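Possible protein of nuclear scaffold (Encephalitozoon cuniculi, PDB 3KAE) is the N-terminal tetratricopeptide-repeat domain of a Cdc27 (APC3) homologue, a homodimer that probably serves protein binding within the anaphase-promoting complex. Local coordinates at residues K197-H202 with S208-N213; L120-T125 with L146-E151; I185-S190 with S212-R217; E178-D183 with P204-Y209. All coordinates share one frame; numbering follows the deposited sequence.

Interaction 1 (K197-H202 with S208-N213); sequences KKYMEH and SYFISN
Y199 and F210 lay their rings flat against each other, and this offset stack is the tight part of the contact. The ring centroids are 4.1 Å apart and the planes tilt by 11°, with CD2 of Y199 sitting over the centre of the F210 ring. In the other direction F210 CG lies above the Y199 ring but displaced toward its rim, and F210 CB follows it over the same face as a CH-pi contact, 4.0 Å from the centroid of Y199. The two side chains cross at about a right angle; F210 reaches this place because its CG is anti to the backbone N (chi1 -168°), whereas Y199 holds its CG anti to the carbonyl carbon.

I211 closes the stack from beside it. Its CD1 tip rests 3.9 Å from Y199 CB and lies in the plane of the F210 ring, at the ring's edge. The hydroxyl of Y199, past the ring overlap, is hydrogen-bonded to D183 of helix 176-190, which helps to set the ring's orientation.

Toward the end of 197-202 the contact thins out. The CB of M200 points away from the other helix, and it is the backbone N of M200 that lies 4.2 Å from I211 CD1. H202 is exposed, and its O comes no nearer than 3.6 Å to S208 N.

Helix 224-237 packs on I211 from beyond the contact. Successive helices joined by a short loop and packed through aromatic and aliphatic side chains fit the all-helical tetratricopeptide-repeat architecture of this domain.

Interaction 2 (L120-T125 with L146-E151); sequences LGDLCT and LFSPVE
D122 OD1 is gripped by two hydroxyls: that of S148 across the contact and that of Y137 on helix 130-143. The S148 OG to D122 OD1 bond measures 2.8 Å, with S148 as donor, and it arrives on the syn lone pair of OD1, the side of the other carboxylate oxygen. D122 OD2 stands 3.6 Å from S148 OG, so the grip is one-sided rather than forked. Both side chains have to reach for it, since the CA atoms of D122 and S148 are 7.7 Å apart. S148 gets there with its OG anti to the backbone N (chi1 -154°), and D122 with its CG anti to the carbonyl carbon.

Between 120-125 and 146-151 this is the one pair that touches. In 120-125 the hydroxyl of T125 turns back on its own helix, giving OG1 to G121 O at 3.0 Å; the backbone N of T125 reaches that same oxygen from the opposite face of its plane. L146 occupies the N-cap position of the other helix, and F147 N is hydrogen-bonded to T20 of the second subunit.

The two segments are thus joined by a small polar tie at the surface, alongside which L146 and P149 pack against an earlier part of helix 113-126. Two hydroxyl groups on one carboxylate oxygen would tend to hold the D122 side chain in a fixed rotation and probably to favour its ionised form.

Interaction 3 (I185-S190 with S212-R217); sequences IEFHES and SNAARR
Helices 176-190 and 206-220 run side by side in nearly the same direction here, their local axes 10.4 Å apart at a crossing angle of -25°. This is the sort of near-parallel helix packing on which a tetratricopeptide-repeat superhelix is built, and helix 193-200 lies between the two in sequence.

F187 supplies the apolar half. With CG anti to the backbone N (chi1 169°), its ring reaches across so that CE1 comes 3.7 Å from A214 CB, and CZ is close to the same methyl. R217 CB adds a more distant touch at the ring's edge, near its plane, 4.1 Å from F187 CE1. The small A214 lets the phenyl ring come close to the backbone of helix 206-220, where F187 CE1 is 3.6 Å from A214 CA. Beyond the contact, the F187 ring meets Y218 edge-to-face and is packed against L195 and V196 of helix 193-200.

The polar half belongs to H188 and R217. The arginine chain bends at chi2, which brings its guanidinium near the imidazole, but the modelled approach of the two groups is too close to be trusted, and the contact rests on bonds to the backbone. The same guanidinium also reaches the peptide oxygen H188 O, near the end of helix 176-190. R217 NH2 makes a weak bond to H188 O at 3.4 Å. The better one comes from R217 NE, 3.2 Å from H188 O, with the donor tilted 19° from the carbonyl plane.

Interaction 4 (E178-D183 with P204-Y209); sequences EEYVSD and PGIGSY
Y180 is the residue of 178-183 that meets 204-209, and it does so along its whole length; just before it, E179 is salt-bridged to K198 of helix 193-200. The CG of Y180 is anti to the backbone N (chi1 158°), which carries the ring out toward the other helix. At the root of the side chain, Y180 CB lies 3.7 Å from I206 CD1. Farther out, I206 CG1 sits obliquely to the ring, 3.8 Å from Y180 CD2, the isoleucine arm and the tyrosine running antiparallel alongside one another. The far end then crosses Y209 at about a right angle: Y209 CB is 4.0 Å from Y180 CE2 and 3.7 Å from Y180 OH. That hydroxyl is hydrogen-bonded to E151 of helix 147-155. S182, one turn on from E178, folds its OG back to E178 O at 2.8 Å. D183 follows, its carboxylate joined to K198 and Y199.

The pair is buried where helix 176-190 faces the start of helix 206-220. Y199 of helix 193-200 packs against both Y180 and I206, helix 147-155 holds the tyrosine hydroxyl, and F23 of the second subunit meets the rings of Y180 and Y209 edge-to-face.

Overall arrangement
From the N terminus, interaction 2 comes first, closing a loop of 20 residues around helix 130-143 and ending before the others begin. The next helix, 176-190, opens interaction 4 and then interaction 3, which return to helix 206-220 in the same order, so the two cross. Both loops hold helix 193-200, from whose end interaction 1 makes a short turn onto helix 206-220. Interactions 1, 3 and 4 therefore bind three successive helices into one block. E151, from the segment 146-151 of interaction 2, joins that block by probable hydrogen bonds to N213 and Y180. Interactions 2 and 4 border the second subunit, and Y209, shared by interactions 1 and 4, is part of that border.

Interaction 1 (K197-H202 with S208-N213)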
loop_
_atom_site.group_PDB
_atom_site.type_symbol
_atom_site.label_atom_id
_atom_site.label_comp_id
_atom_site.label_asym_id
_atom_site.label_seq_id
_atom_site.Cartn_x
_atom_site.Cartn_y
_atom_site.Cartn_z
ATOM N N LYS C 197 -30.704 17.389 -1.010
ATOM C CA LYS C 197 -30.782 17.657 -2.439
ATOM C C LYS C 197 -29.455 18.218 -2.931
ATOM O O LYS C 197 -29.030 17.937 -4.043
ATOM C CB LYS C 197 -31.924 18.635 -2.730
ATOM N N LYS C 198 -28.804 19.006 -2.085
ATOM C CA LYS C 198 -27.526 19.606 -2.424
ATOM C C LYS C 198 -26.442 18.542 -2.659
ATOM O O LYS C 198 -25.665 18.627 -3.611
ATOM C CB LYS C 198 -27.089 20.554 -1.308
ATOM C CG LYS C 198 -25.593 20.876 -1.313
ATOM C CD LYS C 198 -25.156 21.517 -0.003
ATOM C CE LYS C 198 -23.741 22.081 -0.126
ATOM N NZ LYS C 198 -23.239 22.694 1.135
ATOM N N TYR C 199 -26.405 17.535 -1.792
ATOM C CA TYR C 199 -25.394 16.480 -1.866
ATOM C C TYR C 199 -25.801 15.330 -2.785
ATOM O O TYR C 199 -24.997 14.458 -3.091
ATOM C CB TYR C 199 -25.082 15.949 -0.467
ATOM C CG TYR C 199 -24.161 16.852 0.323
ATOM C CD1 TYR C 199 -22.784 16.674 0.274
ATOM C CD2 TYR C 199 -24.662 17.884 1.110
ATOM C CE1 TYR C 199 -21.932 17.494 0.983
ATOM C CE2 TYR C 199 -23.811 18.716 1.829
ATOM C CZ TYR C 199 -22.432 18.504 1.755
ATOM O OH TYR C 199 -21.540 19.297 2.444
ATOM N N MET C 200 -27.055 15.343 -3.221
ATOM C CA MET C 200 -27.592 14.314 -4.099
ATOM C C MET C 200 -26.889 14.393 -5.462
ATOM O O MET C 200 -26.720 13.383 -6.154
ATOM C CB MET C 200 -29.107 14.520 -4.236
ATOM C CG MET C 200 -29.916 13.312 -4.673
ATOM S SD MET C 200 -31.698 13.686 -4.682
ATOM C CE MET C 200 -32.161 13.243 -3.006
ATOM N N GLU C 201 -26.458 15.601 -5.827
ATOM C CA GLU C 201 -25.825 15.846 -7.121
ATOM C C GLU C 201 -24.388 15.337 -7.187
ATOM O O GLU C 201 -23.823 15.212 -8.273
ATOM C CB GLU C 201 -25.868 17.340 -7.479
ATOM N N HIS C 202 -23.798 15.042 -6.031
ATOM C CA HIS C 202 -22.411 14.573 -5.982
ATOM C C HIS C 202 -22.307 13.120 -5.536
ATOM O O HIS C 202 -21.597 12.798 -4.583
ATOM C CB HIS C 202 -21.559 15.476 -5.088
ATOM C CG HIS C 202 -21.694 16.933 -5.408
ATOM N ND1 HIS C 202 -21.004 17.534 -6.433
ATOM C CD2 HIS C 202 -22.453 17.900 -4.840
ATOM C CE1 HIS C 202 -21.323 18.817 -6.482
ATOM N NE2 HIS C 202 -22.198 19.064 -5.527
ATOM N N SER C 208 -21.991 10.738 -1.631
ATOM C CA SER C 208 -22.135 9.334 -1.245
ATOM C C SER C 208 -22.019 9.182 0.271
ATOM O O SER C 208 -22.749 8.416 0.896
ATOM C CB SER C 208 -21.072 8.470 -1.946
ATOM O OG SER C 208 -20.921 8.858 -3.304
ATOM N N TYR C 209 -21.095 9.923 0.863
ATOM C CA TYR C 209 -20.948 9.921 2.313
ATOM C C TYR C 209 -22.131 10.624 2.979
ATOM O O TYR C 209 -22.758 10.071 3.870
ATOM C CB TYR C 209 -19.641 10.612 2.718
ATOM C CG TYR C 209 -18.398 9.954 2.183
ATOM C CD1 TYR C 209 -17.748 8.967 2.914
ATOM C CD2 TYR C 209 -17.869 10.323 0.950
ATOM C CE1 TYR C 209 -16.603 8.357 2.439
ATOM C CE2 TYR C 209 -16.723 9.723 0.457
ATOM C CZ TYR C 209 -16.082 8.733 1.209
ATOM O OH TYR C 209 -14.929 8.103 0.740
ATOM N N PHE C 210 -22.435 11.839 2.539
ATOM C CA PHE C 210 -23.519 12.616 3.165
ATOM C C PHE C 210 -24.867 11.889 3.126
ATOM O O PHE C 210 -25.486 11.649 4.153
ATOM C CB PHE C 210 -23.640 13.998 2.535
ATOM C CG PHE C 210 -24.523 14.940 3.318
ATOM C CD1 PHE C 210 -23.986 15.730 4.321
ATOM C CD2 PHE C 210 -25.887 15.009 3.068
ATOM C CE1 PHE C 210 -24.777 16.582 5.055
ATOM C CE2 PHE C 210 -26.692 15.861 3.782
ATOM C CZ PHE C 210 -26.137 16.654 4.781
ATOM N N ILE C 211 -25.302 11.511 1.937
ATOM C CA ILE C 211 -26.537 10.765 1.792
ATOM C C ILE C 211 -26.528 9.447 2.575
ATOM O O ILE C 211 -27.562 9.035 3.112
ATOM C CB ILE C 211 -26.860 10.492 0.313
ATOM C CG1 ILE C 211 -26.805 11.792 -0.498
ATOM C CG2 ILE C 211 -28.216 9.813 0.174
ATOM C CD1 ILE C 211 -27.514 12.923 0.134
ATOM N N SER C 212 -25.376 8.775 2.622
ATOM C CA SER C 212 -25.258 7.540 3.402
ATOM C C SER C 212 -25.511 7.845 4.886
ATOM O O SER C 212 -26.279 7.162 5.569
ATOM C CB SER C 212 -23.878 6.881 3.211
ATOM O OG SER C 212 -23.743 6.381 1.893
ATOM N N ASN C 213 -24.863 8.880 5.394
ATOM C CA ASN C 213 -25.059 9.228 6.768
ATOM C C ASN C 213 -26.534 9.648 6.972
ATOM O O ASN C 213 -27.159 9.296 7.976
ATOM C CB ASN C 213 -24.075 10.312 7.183
ATOM C CG ASN C 213 -22.663 9.767 7.389
ATOM O OD1 ASN C 213 -22.478 8.574 7.620
ATOM N ND2 ASN C 213 -21.670 10.640 7.310
#

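Interaction 2 (L120-T125 with L146-E151)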
loop_
_atom_site.group_PDB
_atom_site.type_symbol
_atom_site.label_atom_id
_atom_site.label_comp_id
_atom_site.label_asym_id
_atom_site.label_seq_id
_atom_site.Cartn_x
_atom_site.Cartn_y
_atom_site.Cartn_z
ATOM N N LEU C 120 -5.352 5.968 17.715
ATOM C CA LEU C 120 -5.638 5.706 19.112
ATOM C C LEU C 120 -7.160 5.623 19.358
ATOM O O LEU C 120 -7.628 4.823 20.169
ATOM C CB LEU C 120 -5.024 6.830 19.922
ATOM C CG LEU C 120 -4.119 6.540 21.106
ATOM C CD1 LEU C 120 -3.636 5.117 21.279
ATOM C CD2 LEU C 120 -3.055 7.605 21.337
ATOM N N GLY C 121 -7.925 6.420 18.625
ATOM C CA GLY C 121 -9.367 6.404 18.768
ATOM C C GLY C 121 -9.911 5.083 18.274
ATOM O O GLY C 121 -10.733 4.447 18.940
ATOM N N ASP C 122 -9.446 4.672 17.096
ATOM C CA ASP C 122 -9.843 3.395 16.498
ATOM C C ASP C 122 -9.503 2.219 17.397
ATOM O O ASP C 122 -10.329 1.325 17.607
ATOM C CB ASP C 122 -9.162 3.203 15.138
ATOM C CG ASP C 122 -9.651 4.192 14.095
ATOM O OD1 ASP C 122 -10.691 4.845 14.351
ATOM O OD2 ASP C 122 -9.001 4.320 13.026
ATOM N N LEU C 123 -8.281 2.232 17.928
ATOM C CA LEU C 123 -7.822 1.175 18.815
ATOM C C LEU C 123 -8.655 1.075 20.099
ATOM O O LEU C 123 -9.067 -0.032 20.460
ATOM C CB LEU C 123 -6.322 1.325 19.125
ATOM C CG LEU C 123 -5.437 1.279 17.858
ATOM C CD1 LEU C 123 -4.027 1.811 18.122
ATOM C CD2 LEU C 123 -5.387 -0.122 17.247
ATOM N N CYS C 124 -8.881 2.206 20.784
ATOM C CA CYS C 124 -9.723 2.221 22.004
ATOM C C CYS C 124 -11.085 1.669 21.681
ATOM O O CYS C 124 -11.582 0.807 22.380
ATOM C CB CYS C 124 -9.901 3.625 22.588
ATOM S SG CYS C 124 -8.408 4.314 23.301
ATOM N N THR C 125 -11.669 2.161 20.593
ATOM C CA THR C 125 -12.968 1.689 20.132
ATOM C C THR C 125 -12.989 0.186 19.857
ATOM O O THR C 125 -13.820 -0.538 20.401
ATOM C CB THR C 125 -13.411 2.422 18.868
ATOM O OG1 THR C 125 -13.635 3.802 19.172
ATOM C CG2 THR C 125 -14.684 1.798 18.319
ATOM N N LEU C 146 -9.655 14.474 9.821
ATOM C CA LEU C 146 -9.373 13.132 9.355
ATOM C C LEU C 146 -10.695 12.382 9.336
ATOM O O LEU C 146 -11.617 12.715 10.088
ATOM C CB LEU C 146 -8.357 12.407 10.253
ATOM C CG LEU C 146 -6.953 13.028 10.371
ATOM C CD1 LEU C 146 -6.120 12.245 11.323
ATOM C CD2 LEU C 146 -6.237 13.155 9.029
ATOM N N PHE C 147 -10.777 11.376 8.474
ATOM C CA PHE C 147 -12.009 10.662 8.197
ATOM C C PHE C 147 -12.576 9.893 9.371
ATOM O O PHE C 147 -13.786 9.934 9.609
ATOM C CB PHE C 147 -11.823 9.717 7.014
ATOM C CG PHE C 147 -13.031 8.869 6.711
ATOM C CD1 PHE C 147 -13.153 7.586 7.247
ATOM C CD2 PHE C 147 -14.034 9.345 5.874
ATOM C CE1 PHE C 147 -14.262 6.801 6.957
ATOM C CE2 PHE C 147 -15.142 8.565 5.569
ATOM C CZ PHE C 147 -15.260 7.296 6.115
ATOM N N SER C 148 -11.729 9.169 10.093
ATOM C CA SER C 148 -12.251 8.346 11.177
ATOM C C SER C 148 -12.790 9.122 12.396
ATOM O O SER C 148 -13.825 8.756 12.935
ATOM C CB SER C 148 -11.246 7.282 11.617
ATOM O OG SER C 148 -11.942 6.186 12.193
ATOM N N PRO C 149 -12.055 10.147 12.864
ATOM C CA PRO C 149 -12.587 10.978 13.950
ATOM C C PRO C 149 -13.896 11.684 13.518
ATOM O O PRO C 149 -14.898 11.646 14.246
ATOM C CB PRO C 149 -11.455 11.989 14.211
ATOM C CG PRO C 149 -10.227 11.305 13.728
ATOM C CD PRO C 149 -10.654 10.484 12.542
ATOM N N VAL C 150 -13.888 12.287 12.333
ATOM C CA VAL C 150 -15.068 12.955 11.807
ATOM C C VAL C 150 -16.285 12.025 11.719
ATOM O O VAL C 150 -17.352 12.347 12.255
ATOM C CB VAL C 150 -14.795 13.619 10.440
ATOM C CG1 VAL C 150 -16.100 14.099 9.806
ATOM C CG2 VAL C 150 -13.835 14.782 10.613
ATOM N N GLU C 151 -16.133 10.870 11.067
ATOM C CA GLU C 151 -17.283 9.975 10.891
ATOM C C GLU C 151 -17.821 9.391 12.202
ATOM O O GLU C 151 -19.028 9.162 12.339
ATOM C CB GLU C 151 -16.998 8.878 9.858
ATOM C CG GLU C 151 -16.857 9.429 8.435
ATOM C CD GLU C 151 -18.172 10.044 7.909
ATOM O OE1 GLU C 151 -19.147 9.298 7.658
ATOM O OE2 GLU C 151 -18.236 11.275 7.738
#

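Interaction 3 (I185-S190 with S212-R217)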
loop_
_atom_site.group_PDB
_atom_site.type_symbol
_atom_site.label_atom_id
_atom_site.label_comp_id
_atom_site.label_asym_id
_atom_site.label_seq_id
_atom_site.Cartn_x
_atom_site.Cartn_y
_atom_site.Cartn_z
ATOM N N ILE C 185 -23.611 18.265 10.711
ATOM C CA ILE C 185 -24.076 18.610 12.039
ATOM C C ILE C 185 -25.493 19.187 11.903
ATOM O O ILE C 185 -26.425 18.813 12.627
ATOM C CB ILE C 185 -23.165 19.645 12.729
ATOM C CG1 ILE C 185 -21.762 19.092 12.950
ATOM C CG2 ILE C 185 -23.767 20.045 14.074
ATOM C CD1 ILE C 185 -20.772 20.132 13.433
ATOM N N GLU C 186 -25.655 20.082 10.938
ATOM C CA GLU C 186 -26.940 20.724 10.735
ATOM C C GLU C 186 -28.026 19.739 10.330
ATOM O O GLU C 186 -29.156 19.816 10.843
ATOM C CB GLU C 186 -26.853 21.841 9.695
ATOM C CG GLU C 186 -28.197 22.520 9.458
ATOM C CD GLU C 186 -28.156 23.573 8.361
ATOM O OE1 GLU C 186 -27.046 24.026 8.005
ATOM O OE2 GLU C 186 -29.238 23.945 7.855
ATOM N N PHE C 187 -27.699 18.833 9.405
ATOM C CA PHE C 187 -28.712 17.919 8.910
ATOM C C PHE C 187 -29.167 17.007 10.037
ATOM O O PHE C 187 -30.344 16.646 10.115
ATOM C CB PHE C 187 -28.236 17.092 7.720
ATOM C CG PHE C 187 -29.173 15.970 7.368
ATOM C CD1 PHE C 187 -28.995 14.706 7.913
ATOM C CD2 PHE C 187 -30.278 16.200 6.541
ATOM C CE1 PHE C 187 -29.875 13.678 7.617
ATOM C CE2 PHE C 187 -31.155 15.178 6.232
ATOM C CZ PHE C 187 -30.952 13.906 6.769
ATOM N N HIS C 188 -28.237 16.647 10.915
ATOM C CA HIS C 188 -28.558 15.728 11.992
ATOM C C HIS C 188 -29.713 16.273 12.828
ATOM O O HIS C 188 -30.650 15.553 13.179
ATOM C CB HIS C 188 -27.360 15.492 12.899
ATOM C CG HIS C 188 -27.731 14.883 14.212
ATOM N ND1 HIS C 188 -28.013 13.540 14.356
ATOM C CD2 HIS C 188 -27.908 15.439 15.433
ATOM C CE1 HIS C 188 -28.323 13.291 15.615
ATOM N NE2 HIS C 188 -28.271 14.430 16.289
ATOM N N GLU C 189 -29.637 17.557 13.147
ATOM C CA GLU C 189 -30.622 18.172 14.020
ATOM C C GLU C 189 -31.780 18.820 13.261
ATOM O O GLU C 189 -32.774 19.194 13.866
ATOM C CB GLU C 189 -29.954 19.182 14.959
ATOM N N SER C 190 -31.671 18.945 11.943
ATOM C CA SER C 190 -32.728 19.618 11.181
ATOM C C SER C 190 -33.362 18.756 10.092
ATOM O O SER C 190 -34.450 19.084 9.606
ATOM C CB SER C 190 -32.209 20.910 10.540
ATOM O OG SER C 190 -31.701 20.667 9.229
ATOM N N SER C 212 -25.376 8.775 2.622
ATOM C CA SER C 212 -25.258 7.540 3.402
ATOM C C SER C 212 -25.511 7.845 4.886
ATOM O O SER C 212 -26.279 7.162 5.569
ATOM C CB SER C 212 -23.878 6.881 3.211
ATOM O OG SER C 212 -23.743 6.381 1.893
ATOM N N ASN C 213 -24.863 8.880 5.394
ATOM C CA ASN C 213 -25.059 9.228 6.768
ATOM C C ASN C 213 -26.534 9.648 6.972
ATOM O O ASN C 213 -27.159 9.296 7.976
ATOM C CB ASN C 213 -24.075 10.312 7.183
ATOM C CG ASN C 213 -22.663 9.767 7.389
ATOM O OD1 ASN C 213 -22.478 8.574 7.620
ATOM N ND2 ASN C 213 -21.670 10.640 7.310
ATOM N N ALA C 214 -27.094 10.366 5.996
ATOM C CA ALA C 214 -28.504 10.771 6.044
ATOM C C ALA C 214 -29.402 9.560 6.256
ATOM O O ALA C 214 -30.247 9.557 7.151
ATOM C CB ALA C 214 -28.924 11.534 4.757
ATOM N N ALA C 215 -29.209 8.536 5.428
ATOM C CA ALA C 215 -30.012 7.322 5.486
ATOM C C ALA C 215 -29.967 6.699 6.881
ATOM O O ALA C 215 -30.955 6.148 7.362
ATOM C CB ALA C 215 -29.538 6.338 4.438
ATOM N N ARG C 216 -28.816 6.817 7.530
ATOM C CA ARG C 216 -28.586 6.214 8.832
ATOM C C ARG C 216 -29.356 6.991 9.884
ATOM O O ARG C 216 -30.021 6.418 10.747
ATOM C CB ARG C 216 -27.084 6.231 9.153
ATOM C CG ARG C 216 -26.713 5.699 10.519
ATOM C CD ARG C 216 -25.263 6.018 10.804
ATOM N NE ARG C 216 -25.047 7.458 10.884
ATOM C CZ ARG C 216 -23.879 8.053 10.661
ATOM N NH1 ARG C 216 -22.818 7.324 10.329
ATOM N NH2 ARG C 216 -23.774 9.373 10.766
ATOM N N ARG C 217 -29.247 8.310 9.822
ATOM C CA ARG C 217 -29.990 9.166 10.731
ATOM C C ARG C 217 -31.494 8.912 10.624
ATOM O O ARG C 217 -32.199 8.811 11.636
ATOM C CB ARG C 217 -29.712 10.635 10.427
ATOM C CG ARG C 217 -30.497 11.592 11.304
ATOM C CD ARG C 217 -30.186 11.355 12.775
ATOM N NE ARG C 217 -30.775 12.399 13.617
ATOM C CZ ARG C 217 -31.065 12.254 14.909
ATOM N NH1 ARG C 217 -30.828 11.103 15.525
ATOM N NH2 ARG C 217 -31.586 13.269 15.585
#

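Interaction 4 (E178-D183 with P204-Y209)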
loop_
_atom_site.group_PDB
_atom_site.type_symbol
_atom_site.label_atom_id
_atom_site.label_comp_id
_atom_site.label_asym_id
_atom_site.label_seq_id
_atom_site.Cartn_x
_atom_site.Cartn_y
_atom_site.Cartn_z
ATOM N N GLU C 178 -14.640 20.825 5.726
ATOM C CA GLU C 178 -15.150 21.441 6.949
ATOM C C GLU C 178 -16.595 21.876 6.737
ATOM O O GLU C 178 -17.403 21.868 7.661
ATOM C CB GLU C 178 -14.260 22.609 7.391
ATOM C CG GLU C 178 -12.756 22.282 7.436
ATOM C CD GLU C 178 -12.385 21.235 8.485
ATOM O OE1 GLU C 178 -13.243 20.907 9.334
ATOM O OE2 GLU C 178 -11.227 20.738 8.460
ATOM N N GLU C 179 -16.916 22.226 5.499
ATOM C CA GLU C 179 -18.296 22.492 5.103
ATOM C C GLU C 179 -19.123 21.207 5.136
ATOM O O GLU C 179 -20.305 21.223 5.458
ATOM C CB GLU C 179 -18.324 23.102 3.704
ATOM C CG GLU C 179 -19.697 23.135 3.072
ATOM C CD GLU C 179 -19.698 23.857 1.745
ATOM O OE1 GLU C 179 -18.618 24.355 1.351
ATOM O OE2 GLU C 179 -20.772 23.922 1.105
ATOM N N TYR C 180 -18.492 20.085 4.802
ATOM C CA TYR C 180 -19.184 18.803 4.822
ATOM C C TYR C 180 -19.577 18.442 6.245
ATOM O O TYR C 180 -20.656 17.891 6.498
ATOM C CB TYR C 180 -18.315 17.705 4.222
ATOM C CG TYR C 180 -18.686 16.308 4.665
ATOM C CD1 TYR C 180 -18.098 15.741 5.783
ATOM C CD2 TYR C 180 -19.618 15.553 3.962
ATOM C CE1 TYR C 180 -18.425 14.453 6.193
ATOM C CE2 TYR C 180 -19.960 14.267 4.371
ATOM C CZ TYR C 180 -19.355 13.730 5.487
ATOM O OH TYR C 180 -19.678 12.465 5.890
ATOM N N VAL C 181 -18.685 18.759 7.172
ATOM C CA VAL C 181 -18.940 18.520 8.573
ATOM C C VAL C 181 -20.051 19.443 9.095
ATOM O O VAL C 181 -20.931 19.002 9.818
ATOM C CB VAL C 181 -17.675 18.739 9.409
ATOM C CG1 VAL C 181 -17.930 18.373 10.857
ATOM C CG2 VAL C 181 -16.507 17.922 8.848
ATOM N N SER C 182 -19.991 20.720 8.728
ATOM C CA SER C 182 -21.007 21.690 9.107
ATOM C C SER C 182 -22.387 21.223 8.660
ATOM O O SER C 182 -23.347 21.232 9.443
ATOM C CB SER C 182 -20.701 23.046 8.478
ATOM O OG SER C 182 -19.382 23.467 8.768
ATOM N N ASP C 183 -22.476 20.825 7.393
ATOM C CA ASP C 183 -23.733 20.385 6.821
ATOM C C ASP C 183 -24.281 19.189 7.571
ATOM O O ASP C 183 -25.490 19.116 7.852
ATOM C CB ASP C 183 -23.567 20.059 5.342
ATOM C CG ASP C 183 -23.292 21.291 4.506
ATOM O OD1 ASP C 183 -23.235 22.405 5.069
ATOM O OD2 ASP C 183 -23.132 21.147 3.277
ATOM N N PRO C 204 -21.631 9.497 -7.604
ATOM C CA PRO C 204 -20.553 9.263 -6.629
ATOM C C PRO C 204 -19.743 10.507 -6.268
ATOM O O PRO C 204 -19.641 11.449 -7.063
ATOM C CB PRO C 204 -19.641 8.263 -7.346
ATOM C CG PRO C 204 -20.473 7.701 -8.461
ATOM C CD PRO C 204 -21.362 8.816 -8.880
ATOM N N GLY C 205 -19.173 10.493 -5.065
ATOM C CA GLY C 205 -18.382 11.604 -4.562
ATOM C C GLY C 205 -18.719 11.910 -3.108
ATOM O O GLY C 205 -19.187 11.029 -2.391
ATOM N N ILE C 206 -18.503 13.154 -2.681
ATOM C CA ILE C 206 -18.782 13.557 -1.306
ATOM C C ILE C 206 -20.241 13.259 -0.933
ATOM O O ILE C 206 -20.560 12.963 0.231
ATOM C CB ILE C 206 -18.470 15.056 -1.094
ATOM C CG1 ILE C 206 -18.465 15.402 0.392
ATOM C CG2 ILE C 206 -19.452 15.944 -1.884
ATOM C CD1 ILE C 206 -17.989 16.813 0.688
ATOM N N GLY C 207 -21.124 13.319 -1.927
ATOM C CA GLY C 207 -22.533 13.082 -1.677
ATOM C C GLY C 207 -22.798 11.679 -1.169
ATOM O O GLY C 207 -23.720 11.449 -0.378
ATOM N N SER C 208 -21.991 10.738 -1.631
ATOM C CA SER C 208 -22.135 9.334 -1.245
ATOM C C SER C 208 -22.019 9.182 0.271
ATOM O O SER C 208 -22.749 8.416 0.896
ATOM C CB SER C 208 -21.072 8.470 -1.946
ATOM O OG SER C 208 -20.921 8.858 -3.304
ATOM N N TYR C 209 -21.095 9.923 0.863
ATOM C CA TYR C 209 -20.948 9.921 2.313
ATOM C C TYR C 209 -22.131 10.624 2.979
ATOM O O TYR C 209 -22.758 10.071 3.870
ATOM C CB TYR C 209 -19.641 10.612 2.718
ATOM C CG TYR C 209 -18.398 9.954 2.183
ATOM C CD1 TYR C 209 -17.748 8.967 2.914
ATOM C CD2 TYR C 209 -17.869 10.323 0.950
ATOM C CE1 TYR C 209 -16.603 8.357 2.439
ATOM C CE2 TYR C 209 -16.723 9.723 0.457
ATOM C CZ TYR C 209 -16.082 8.733 1.209
ATOM O OH TYR C 209 -14.929 8.103 0.740
#